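Local coordinates for protein heme oxygenase 1 (PDB 1WE1) that binds heme b and probably opens its ring with oxygen and reducing equivalents to yield biliverdin IXalpha, carbon monoxide and free iron, at residues L42-E54 with E73-Q85. Residues are numbered along the deposited sequence; the frame is centred on the assembly and turned at random.
Sequences LVGNLYFVYSAME and ELNRKQSLEQDLQ
Glu54 reaches from helix 36-59 to the start of helix 77-88, where its carboxylate takes up the N-H groups of Arg76 and Lys77, which have no preceding helical turn to accept from them. OE1 accepts from Lys77 N at 2.9 Å through its syn lone pair, whereas Arg76 N comes from above the carboxylate plane to OE2, also bound by Tyr128 OH. A long acidic side chain suits this place, since its negative charge would probably interact favourably with the partial positive charge of the helix start; the Asn75 amide stacks on the carboxylate, their planes 11° apart. Were Glu54 shortened to an alanine, both N-H groups would probably lose this acceptor, and the Asn75 amide its stacking partner. In the all-helical heme oxygenase fold, segments 42-54 and 77-85 run antiparallel, their axes approaching to 9.2 Å, and mesh knobs-into-holes. Leu80 is one knob, set among Val43, Leu46, Tyr47 and Tyr50; its branched aliphatic end fills the hole, CD2 resting against the Tyr47 backbone and 3.7 Å from Tyr50 CD2. Tyr47 is the reciprocal knob, among Lys77, Leu80, Glu81 and Leu84. Its chi1 of 169° swings the ring away from its own N, one face meeting Leu84 CD1 in a CH-pi contact (3.7 Å to the centroid). Tyrosine suits the place because its hydroxyl also donates to Glu81 OE1 (3.2 Å), from the anti side and tilted out of the carboxylate plane. Tyr50 works similarly: Arg76 CB lies over its face, 3.9 Å from the centroid, while its OH hydrogen-bonds to Asp131 and Arg127. The aliphatic stem of Arg76 supplies this packing before its chain bends away, NE donating to Leu74 O at 2.8 Å.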
ATOM      1  N   LEU A  42     -10.988  -1.185  -1.912  1.00 42.50           N
ATOM      2  CA  LEU A  42      -9.603  -0.757  -1.811  1.00 41.63           C
ATOM      3  C   LEU A  42      -8.762  -1.995  -1.539  1.00 40.06           C
ATOM      4  O   LEU A  42      -7.716  -2.202  -2.155  1.00 41.89           O
ATOM      5  CB  LEU A  42      -9.440   0.236  -0.669  1.00 43.78           C
ATOM      6  CG  LEU A  42      -8.053   0.865  -0.565  1.00 44.38           C
ATOM      7  CD1 LEU A  42      -7.804   1.698  -1.810  1.00 45.36           C
ATOM      8  CD2 LEU A  42      -7.966   1.729   0.690  1.00 43.04           C
ATOM      9  N   VAL A  43      -9.239  -2.826  -0.619  1.00 37.27           N
ATOM     10  CA  VAL A  43      -8.552  -4.059  -0.263  1.00 35.59           C
ATOM     11  C   VAL A  43      -8.410  -4.950  -1.486  1.00 35.17           C
ATOM     12  O   VAL A  43      -7.374  -5.575  -1.684  1.00 34.67           O
ATOM     13  CB  VAL A  43      -9.326  -4.814   0.838  1.00 36.90           C
ATOM     14  CG1 VAL A  43      -8.687  -6.186   1.109  1.00 35.53           C
ATOM     15  CG2 VAL A  43      -9.344  -3.970   2.116  1.00 36.01           C
ATOM     16  N   GLY A  44      -9.460  -5.012  -2.298  1.00 34.09           N
ATOM     17  CA  GLY A  44      -9.410  -5.815  -3.506  1.00 33.86           C
ATOM     18  C   GLY A  44      -8.309  -5.293  -4.415  1.00 35.47           C
ATOM     19  O   GLY A  44      -7.515  -6.069  -4.949  1.00 37.08           O
ATOM     20  N   ASN A  45      -8.232  -3.976  -4.589  1.00 34.65           N
ATOM     21  CA  ASN A  45      -7.184  -3.426  -5.437  1.00 36.11           C
ATOM     22  C   ASN A  45      -5.769  -3.718  -4.904  1.00 36.45           C
ATOM     23  O   ASN A  45      -4.944  -4.309  -5.611  1.00 37.26           O
ATOM     24  CB  ASN A  45      -7.372  -1.926  -5.623  1.00 34.66           C
ATOM     25  CG  ASN A  45      -8.417  -1.598  -6.680  1.00 36.42           C
ATOM     26  OD1 ASN A  45      -8.680  -2.388  -7.596  1.00 35.53           O
ATOM     27  ND2 ASN A  45      -9.000  -0.417  -6.571  1.00 37.83           N
ATOM     28  N   LEU A  46      -5.485  -3.324  -3.665  1.00 35.62           N
ATOM     29  CA  LEU A  46      -4.163  -3.578  -3.108  1.00 36.27           C
ATOM     30  C   LEU A  46      -3.818  -5.053  -3.249  1.00 36.16           C
ATOM     31  O   LEU A  46      -2.671  -5.412  -3.487  1.00 37.10           O
ATOM     32  CB  LEU A  46      -4.106  -3.163  -1.640  1.00 35.06           C
ATOM     33  CG  LEU A  46      -4.349  -1.669  -1.454  1.00 35.47           C
ATOM     34  CD1 LEU A  46      -4.197  -1.291   0.008  1.00 34.88           C
ATOM     35  CD2 LEU A  46      -3.359  -0.903  -2.305  1.00 35.43           C
ATOM     36  N   TYR A  47      -4.822  -5.908  -3.114  1.00 36.48           N
ATOM     37  CA  TYR A  47      -4.609  -7.335  -3.252  1.00 35.97           C
ATOM     38  C   TYR A  47      -3.899  -7.640  -4.581  1.00 37.22           C
ATOM     39  O   TYR A  47      -2.945  -8.410  -4.612  1.00 37.46           O
ATOM     40  CB  TYR A  47      -5.953  -8.066  -3.193  1.00 34.73           C
ATOM     41  CG  TYR A  47      -5.868  -9.512  -3.597  1.00 33.14           C
ATOM     42  CD1 TYR A  47      -5.199 -10.439  -2.808  1.00 33.09           C
ATOM     43  CD2 TYR A  47      -6.414  -9.945  -4.799  1.00 34.16           C
ATOM     44  CE1 TYR A  47      -5.073 -11.763  -3.214  1.00 32.99           C
ATOM     45  CE2 TYR A  47      -6.292 -11.267  -5.212  1.00 31.64           C
ATOM     46  CZ  TYR A  47      -5.623 -12.167  -4.421  1.00 32.72           C
ATOM     47  OH  TYR A  47      -5.490 -13.476  -4.846  1.00 38.05           O
ATOM     48  N   PHE A  48      -4.358  -7.033  -5.676  1.00 39.02           N
ATOM     49  CA  PHE A  48      -3.744  -7.274  -6.983  1.00 40.91           C
ATOM     50  C   PHE A  48      -2.382  -6.598  -7.126  1.00 40.40           C
ATOM     51  O   PHE A  48      -1.464  -7.152  -7.727  1.00 39.31           O
ATOM     52  CB  PHE A  48      -4.667  -6.801  -8.110  1.00 41.56           C
ATOM     53  CG  PHE A  48      -5.990  -7.518  -8.142  1.00 44.18           C
ATOM     54  CD1 PHE A  48      -7.138  -6.916  -7.635  1.00 41.46           C
ATOM     55  CD2 PHE A  48      -6.078  -8.819  -8.642  1.00 42.91           C
ATOM     56  CE1 PHE A  48      -8.352  -7.599  -7.621  1.00 42.80           C
ATOM     57  CE2 PHE A  48      -7.289  -9.515  -8.632  1.00 43.50           C
ATOM     58  CZ  PHE A  48      -8.432  -8.903  -8.118  1.00 42.97           C
ATOM     59  N   VAL A  49      -2.251  -5.403  -6.566  1.00 39.28           N
ATOM     60  CA  VAL A  49      -0.991  -4.695  -6.661  1.00 37.55           C
ATOM     61  C   VAL A  49       0.100  -5.444  -5.923  1.00 38.44           C
ATOM     62  O   VAL A  49       1.190  -5.631  -6.454  1.00 40.85           O
ATOM     63  CB  VAL A  49      -1.103  -3.285  -6.084  1.00 37.81           C
ATOM     64  CG1 VAL A  49       0.268  -2.591  -6.164  1.00 36.41           C
ATOM     65  CG2 VAL A  49      -2.171  -2.492  -6.850  1.00 32.66           C
ATOM     66  N   TYR A  50      -0.178  -5.876  -4.696  1.00 38.15           N
ATOM     67  CA  TYR A  50       0.824  -6.615  -3.933  1.00 37.61           C
ATOM     68  C   TYR A  50       1.131  -7.939  -4.587  1.00 38.85           C
ATOM     69  O   TYR A  50       2.267  -8.385  -4.568  1.00 39.55           O
ATOM     70  CB  TYR A  50       0.369  -6.841  -2.497  1.00 34.95           C
ATOM     71  CG  TYR A  50       0.575  -5.635  -1.621  1.00 33.77           C
ATOM     72  CD1 TYR A  50       1.789  -5.429  -0.945  1.00 33.35           C
ATOM     73  CD2 TYR A  50      -0.434  -4.685  -1.468  1.00 32.03           C
ATOM     74  CE1 TYR A  50       1.978  -4.299  -0.132  1.00 31.84           C
ATOM     75  CE2 TYR A  50      -0.253  -3.558  -0.656  1.00 32.03           C
ATOM     76  CZ  TYR A  50       0.945  -3.375   0.006  1.00 32.11           C
ATOM     77  OH  TYR A  50       1.091  -2.284   0.823  1.00 34.28           O
ATOM     78  N   SER A  51       0.125  -8.575  -5.178  1.00 41.54           N
ATOM     79  CA  SER A  51       0.373  -9.849  -5.840  1.00 43.12           C
ATOM     80  C   SER A  51       1.422  -9.627  -6.917  1.00 43.32           C
ATOM     81  O   SER A  51       2.438 -10.323  -6.948  1.00 43.82           O
ATOM     82  CB  SER A  51      -0.903 -10.408  -6.470  1.00 42.05           C
ATOM     83  OG  SER A  51      -1.818 -10.814  -5.470  1.00 45.06           O
ATOM     84  N   ALA A  52       1.169  -8.645  -7.783  1.00 43.86           N
ATOM     85  CA  ALA A  52       2.077  -8.298  -8.882  1.00 44.71           C
ATOM     86  C   ALA A  52       3.494  -8.028  -8.381  1.00 45.02           C
ATOM     87  O   ALA A  52       4.458  -8.627  -8.846  1.00 42.93           O
ATOM     88  CB  ALA A  52       1.555  -7.071  -9.618  1.00 43.71           C
ATOM     89  N   MET A  53       3.594  -7.123  -7.417  1.00 46.44           N
ATOM     90  CA  MET A  53       4.863  -6.731  -6.827  1.00 48.55           C
ATOM     91  C   MET A  53       5.614  -7.884  -6.163  1.00 48.84           C
ATOM     92  O   MET A  53       6.803  -8.053  -6.379  1.00 48.80           O
ATOM     93  CB  MET A  53       4.591  -5.610  -5.830  1.00 50.03           C
ATOM     94  CG  MET A  53       5.771  -5.057  -5.089  1.00 52.22           C
ATOM     95  SD  MET A  53       5.271  -3.479  -4.356  1.00 59.21           S
ATOM     96  CE  MET A  53       3.727  -3.934  -3.497  1.00 56.63           C
ATOM     97  N   GLU A  54       4.922  -8.687  -5.365  1.00 50.35           N
ATOM     98  CA  GLU A  54       5.573  -9.804  -4.681  1.00 50.00           C
ATOM     99  C   GLU A  54       6.015 -10.935  -5.609  1.00 50.21           C
ATOM    100  O   GLU A  54       6.993 -11.634  -5.330  1.00 49.49           O
ATOM    101  CB  GLU A  54       4.662 -10.330  -3.572  1.00 48.76           C
ATOM    102  CG  GLU A  54       4.891  -9.604  -2.258  1.00 49.01           C
ATOM    103  CD  GLU A  54       3.622  -9.329  -1.484  1.00 49.71           C
ATOM    104  OE1 GLU A  54       2.842 -10.276  -1.243  1.00 48.53           O
ATOM    105  OE2 GLU A  54       3.412  -8.156  -1.110  1.00 50.47           O
ATOM    106  N   GLU A  73       9.440 -11.262   4.350  1.00 52.54           N
ATOM    107  CA  GLU A  73       8.750 -11.114   5.620  1.00 53.71           C
ATOM    108  C   GLU A  73       7.750  -9.972   5.511  1.00 52.16           C
ATOM    109  O   GLU A  73       6.879  -9.814   6.365  1.00 53.40           O
ATOM    110  CB  GLU A  73       9.751 -10.804   6.738  1.00 56.62           C
ATOM    111  CG  GLU A  73      10.913 -11.777   6.793  1.00 62.61           C
ATOM    112  CD  GLU A  73      12.116 -11.307   5.993  1.00 64.73           C
ATOM    113  OE1 GLU A  73      12.831 -10.410   6.488  1.00 68.18           O
ATOM    114  OE2 GLU A  73      12.347 -11.826   4.877  1.00 65.17           O
ATOM    115  N   LEU A  74       7.888  -9.168   4.459  1.00 49.40           N
ATOM    116  CA  LEU A  74       6.996  -8.044   4.238  1.00 46.69           C
ATOM    117  C   LEU A  74       5.747  -8.452   3.462  1.00 45.57           C
ATOM    118  O   LEU A  74       4.690  -7.846   3.637  1.00 43.25           O
ATOM    119  CB  LEU A  74       7.720  -6.923   3.481  1.00 44.99           C
ATOM    120  CG  LEU A  74       8.853  -6.224   4.238  1.00 47.35           C
ATOM    121  CD1 LEU A  74       9.547  -5.203   3.320  1.00 45.51           C
ATOM    122  CD2 LEU A  74       8.299  -5.553   5.486  1.00 44.07           C
ATOM    123  N   ASN A  75       5.865  -9.483   2.623  1.00 44.25           N
ATOM    124  CA  ASN A  75       4.739  -9.946   1.800  1.00 45.91           C
ATOM    125  C   ASN A  75       3.331  -9.787   2.413  1.00 45.33           C
ATOM    126  O   ASN A  75       3.008 -10.351   3.459  1.00 46.34           O
ATOM    127  CB  ASN A  75       4.974 -11.401   1.354  1.00 44.97           C
ATOM    128  CG  ASN A  75       6.113 -11.522   0.331  1.00 45.01           C
ATOM    129  OD1 ASN A  75       6.393 -12.602  -0.188  1.00 46.12           O
ATOM    130  ND2 ASN A  75       6.771 -10.409   0.048  1.00 45.16           N
ATOM    131  N   ARG A  76       2.502  -9.002   1.733  1.00 43.70           N
ATOM    132  CA  ARG A  76       1.142  -8.724   2.181  1.00 42.21           C
ATOM    133  C   ARG A  76       0.057  -9.528   1.441  1.00 41.47           C
ATOM    134  O   ARG A  76      -1.083  -9.572   1.887  1.00 39.90           O
ATOM    135  CB  ARG A  76       0.824  -7.224   2.011  1.00 40.45           C
ATOM    136  CG  ARG A  76       1.663  -6.236   2.831  1.00 40.85           C
ATOM    137  CD  ARG A  76       1.490  -6.409   4.346  1.00 38.57           C
ATOM    138  NE  ARG A  76       2.105  -7.646   4.817  1.00 39.46           N
ATOM    139  CZ  ARG A  76       1.887  -8.194   6.008  1.00 41.27           C
ATOM    140  NH1 ARG A  76       1.059  -7.618   6.872  1.00 43.54           N
ATOM    141  NH2 ARG A  76       2.494  -9.326   6.337  1.00 40.20           N
ATOM    142  N   LYS A  77       0.393 -10.169   0.328  1.00 41.01           N
ATOM    143  CA  LYS A  77      -0.634 -10.881  -0.425  1.00 43.31           C
ATOM    144  C   LYS A  77      -1.557 -11.786   0.402  1.00 45.84           C
ATOM    145  O   LYS A  77      -2.781 -11.611   0.383  1.00 44.96           O
ATOM    146  CB  LYS A  77      -0.017 -11.694  -1.561  1.00 41.15           C
ATOM    147  CG  LYS A  77      -1.079 -12.252  -2.482  1.00 40.70           C
ATOM    148  CD  LYS A  77      -0.514 -13.285  -3.424  1.00 39.55           C
ATOM    149  CE  LYS A  77      -1.604 -13.848  -4.326  1.00 38.07           C
ATOM    150  NZ  LYS A  77      -1.024 -14.903  -5.211  1.00 37.33           N
ATOM    151  N   GLN A  78      -0.973 -12.746   1.118  1.00 47.08           N
ATOM    152  CA  GLN A  78      -1.744 -13.678   1.939  1.00 48.40           C
ATOM    153  C   GLN A  78      -2.620 -12.997   2.999  1.00 48.19           C
ATOM    154  O   GLN A  78      -3.798 -13.330   3.143  1.00 48.12           O
ATOM    155  CB  GLN A  78      -0.807 -14.680   2.624  1.00 50.08           C
ATOM    156  CG  GLN A  78      -0.026 -15.589   1.673  1.00 54.15           C
ATOM    157  CD  GLN A  78       0.859 -14.818   0.691  1.00 57.80           C
ATOM    158  OE1 GLN A  78       1.440 -13.773   1.028  1.00 56.61           O
ATOM    159  NE2 GLN A  78       0.977 -15.342  -0.528  1.00 57.57           N
ATOM    160  N   SER A  79      -2.053 -12.052   3.743  1.00 47.25           N
ATOM    161  CA  SER A  79      -2.813 -11.359   4.775  1.00 47.17           C
ATOM    162  C   SER A  79      -3.986 -10.621   4.145  1.00 47.41           C
ATOM    163  O   SER A  79      -5.059 -10.521   4.739  1.00 49.38           O
ATOM    164  CB  SER A  79      -1.919 -10.368   5.539  1.00 49.48           C
ATOM    165  OG  SER A  79      -1.683  -9.175   4.801  1.00 49.79           O
ATOM    166  N   LEU A  80      -3.776 -10.117   2.932  1.00 45.73           N
ATOM    167  CA  LEU A  80      -4.799  -9.387   2.198  1.00 44.30           C
ATOM    168  C   LEU A  80      -5.881 -10.363   1.709  1.00 46.10           C
ATOM    169  O   LEU A  80      -7.054  -9.991   1.549  1.00 46.28           O
ATOM    170  CB  LEU A  80      -4.143  -8.655   1.027  1.00 43.56           C
ATOM    171  CG  LEU A  80      -4.393  -7.158   0.785  1.00 43.72           C
ATOM    172  CD1 LEU A  80      -4.636  -6.393   2.067  1.00 40.22           C
ATOM    173  CD2 LEU A  80      -3.186  -6.602   0.061  1.00 41.97           C
ATOM    174  N   GLU A  81      -5.495 -11.612   1.466  1.00 44.62           N
ATOM    175  CA  GLU A  81      -6.471 -12.602   1.043  1.00 46.98           C
ATOM    176  C   GLU A  81      -7.348 -12.896   2.252  1.00 47.88           C
ATOM    177  O   GLU A  81      -8.553 -13.142   2.126  1.00 47.94           O
ATOM    178  CB  GLU A  81      -5.792 -13.891   0.579  1.00 47.45           C
ATOM    179  CG  GLU A  81      -5.071 -13.763  -0.745  1.00 52.54           C
ATOM    180  CD  GLU A  81      -4.578 -15.094  -1.278  1.00 54.79           C
ATOM    181  OE1 GLU A  81      -4.108 -15.128  -2.438  1.00 56.25           O
ATOM    182  OE2 GLU A  81      -4.658 -16.102  -0.538  1.00 56.96           O
ATOM    183  N   GLN A  82      -6.734 -12.862   3.428  1.00 47.96           N
ATOM    184  CA  GLN A  82      -7.465 -13.108   4.658  1.00 48.87           C
ATOM    185  C   GLN A  82      -8.510 -12.020   4.854  1.00 47.97           C
ATOM    186  O   GLN A  82      -9.630 -12.292   5.280  1.00 48.27           O
ATOM    187  CB  GLN A  82      -6.495 -13.171   5.841  1.00 50.37           C
ATOM    188  CG  GLN A  82      -5.857 -14.558   6.014  1.00 53.69           C
ATOM    189  CD  GLN A  82      -4.727 -14.591   7.042  1.00 56.65           C
ATOM    190  OE1 GLN A  82      -4.791 -13.922   8.082  1.00 57.61           O
ATOM    191  NE2 GLN A  82      -3.693 -15.386   6.762  1.00 55.21           N
ATOM    192  N   ASP A  83      -8.153 -10.790   4.511  1.00 46.92           N
ATOM    193  CA  ASP A  83      -9.092  -9.690   4.644  1.00 46.23           C
ATOM    194  C   ASP A  83     -10.246  -9.776   3.640  1.00 44.47           C
ATOM    195  O   ASP A  83     -11.367  -9.424   3.968  1.00 43.65           O
ATOM    196  CB  ASP A  83      -8.354  -8.354   4.507  1.00 48.36           C
ATOM    197  CG  ASP A  83      -7.534  -8.006   5.748  1.00 50.59           C
ATOM    198  OD1 ASP A  83      -6.860  -6.950   5.745  1.00 53.27           O
ATOM    199  OD2 ASP A  83      -7.564  -8.780   6.732  1.00 49.58           O
ATOM    200  N   LEU A  84      -9.974 -10.237   2.423  1.00 43.30           N
ATOM    201  CA  LEU A  84     -11.019 -10.369   1.410  1.00 44.37           C
ATOM    202  C   LEU A  84     -12.032 -11.415   1.879  1.00 44.63           C
ATOM    203  O   LEU A  84     -13.248 -11.269   1.694  1.00 41.21           O
ATOM    204  CB  LEU A  84     -10.408 -10.786   0.056  1.00 44.07           C
ATOM    205  CG  LEU A  84      -9.566  -9.707  -0.655  1.00 46.57           C
ATOM    206  CD1 LEU A  84      -8.630 -10.314  -1.708  1.00 42.47           C
ATOM    207  CD2 LEU A  84     -10.507  -8.682  -1.276  1.00 44.40           C
ATOM    208  N   GLN A  85     -11.511 -12.475   2.483  1.00 45.91           N
ATOM    209  CA  GLN A  85     -12.338 -13.548   3.008  1.00 48.96           C
ATOM    210  C   GLN A  85     -13.330 -12.953   4.008  1.00 48.98           C
ATOM    211  O   GLN A  85     -14.515 -13.273   3.990  1.00 50.91           O
ATOM    212  CB  GLN A  85     -11.454 -14.581   3.712  1.00 51.16           C
ATOM    213  CG  GLN A  85     -12.218 -15.634   4.500  1.00 53.65           C
ATOM    214  CD  GLN A  85     -12.429 -16.907   3.719  1.00 55.22           C
ATOM    215  OE1 GLN A  85     -13.200 -16.945   2.764  1.00 57.23           O
ATOM    216  NE2 GLN A  85     -11.733 -17.964   4.119  1.00 58.53           N
TER
HETATM  217  O   HOH W   1       3.314 -12.740  -1.420  1.00 30.98           O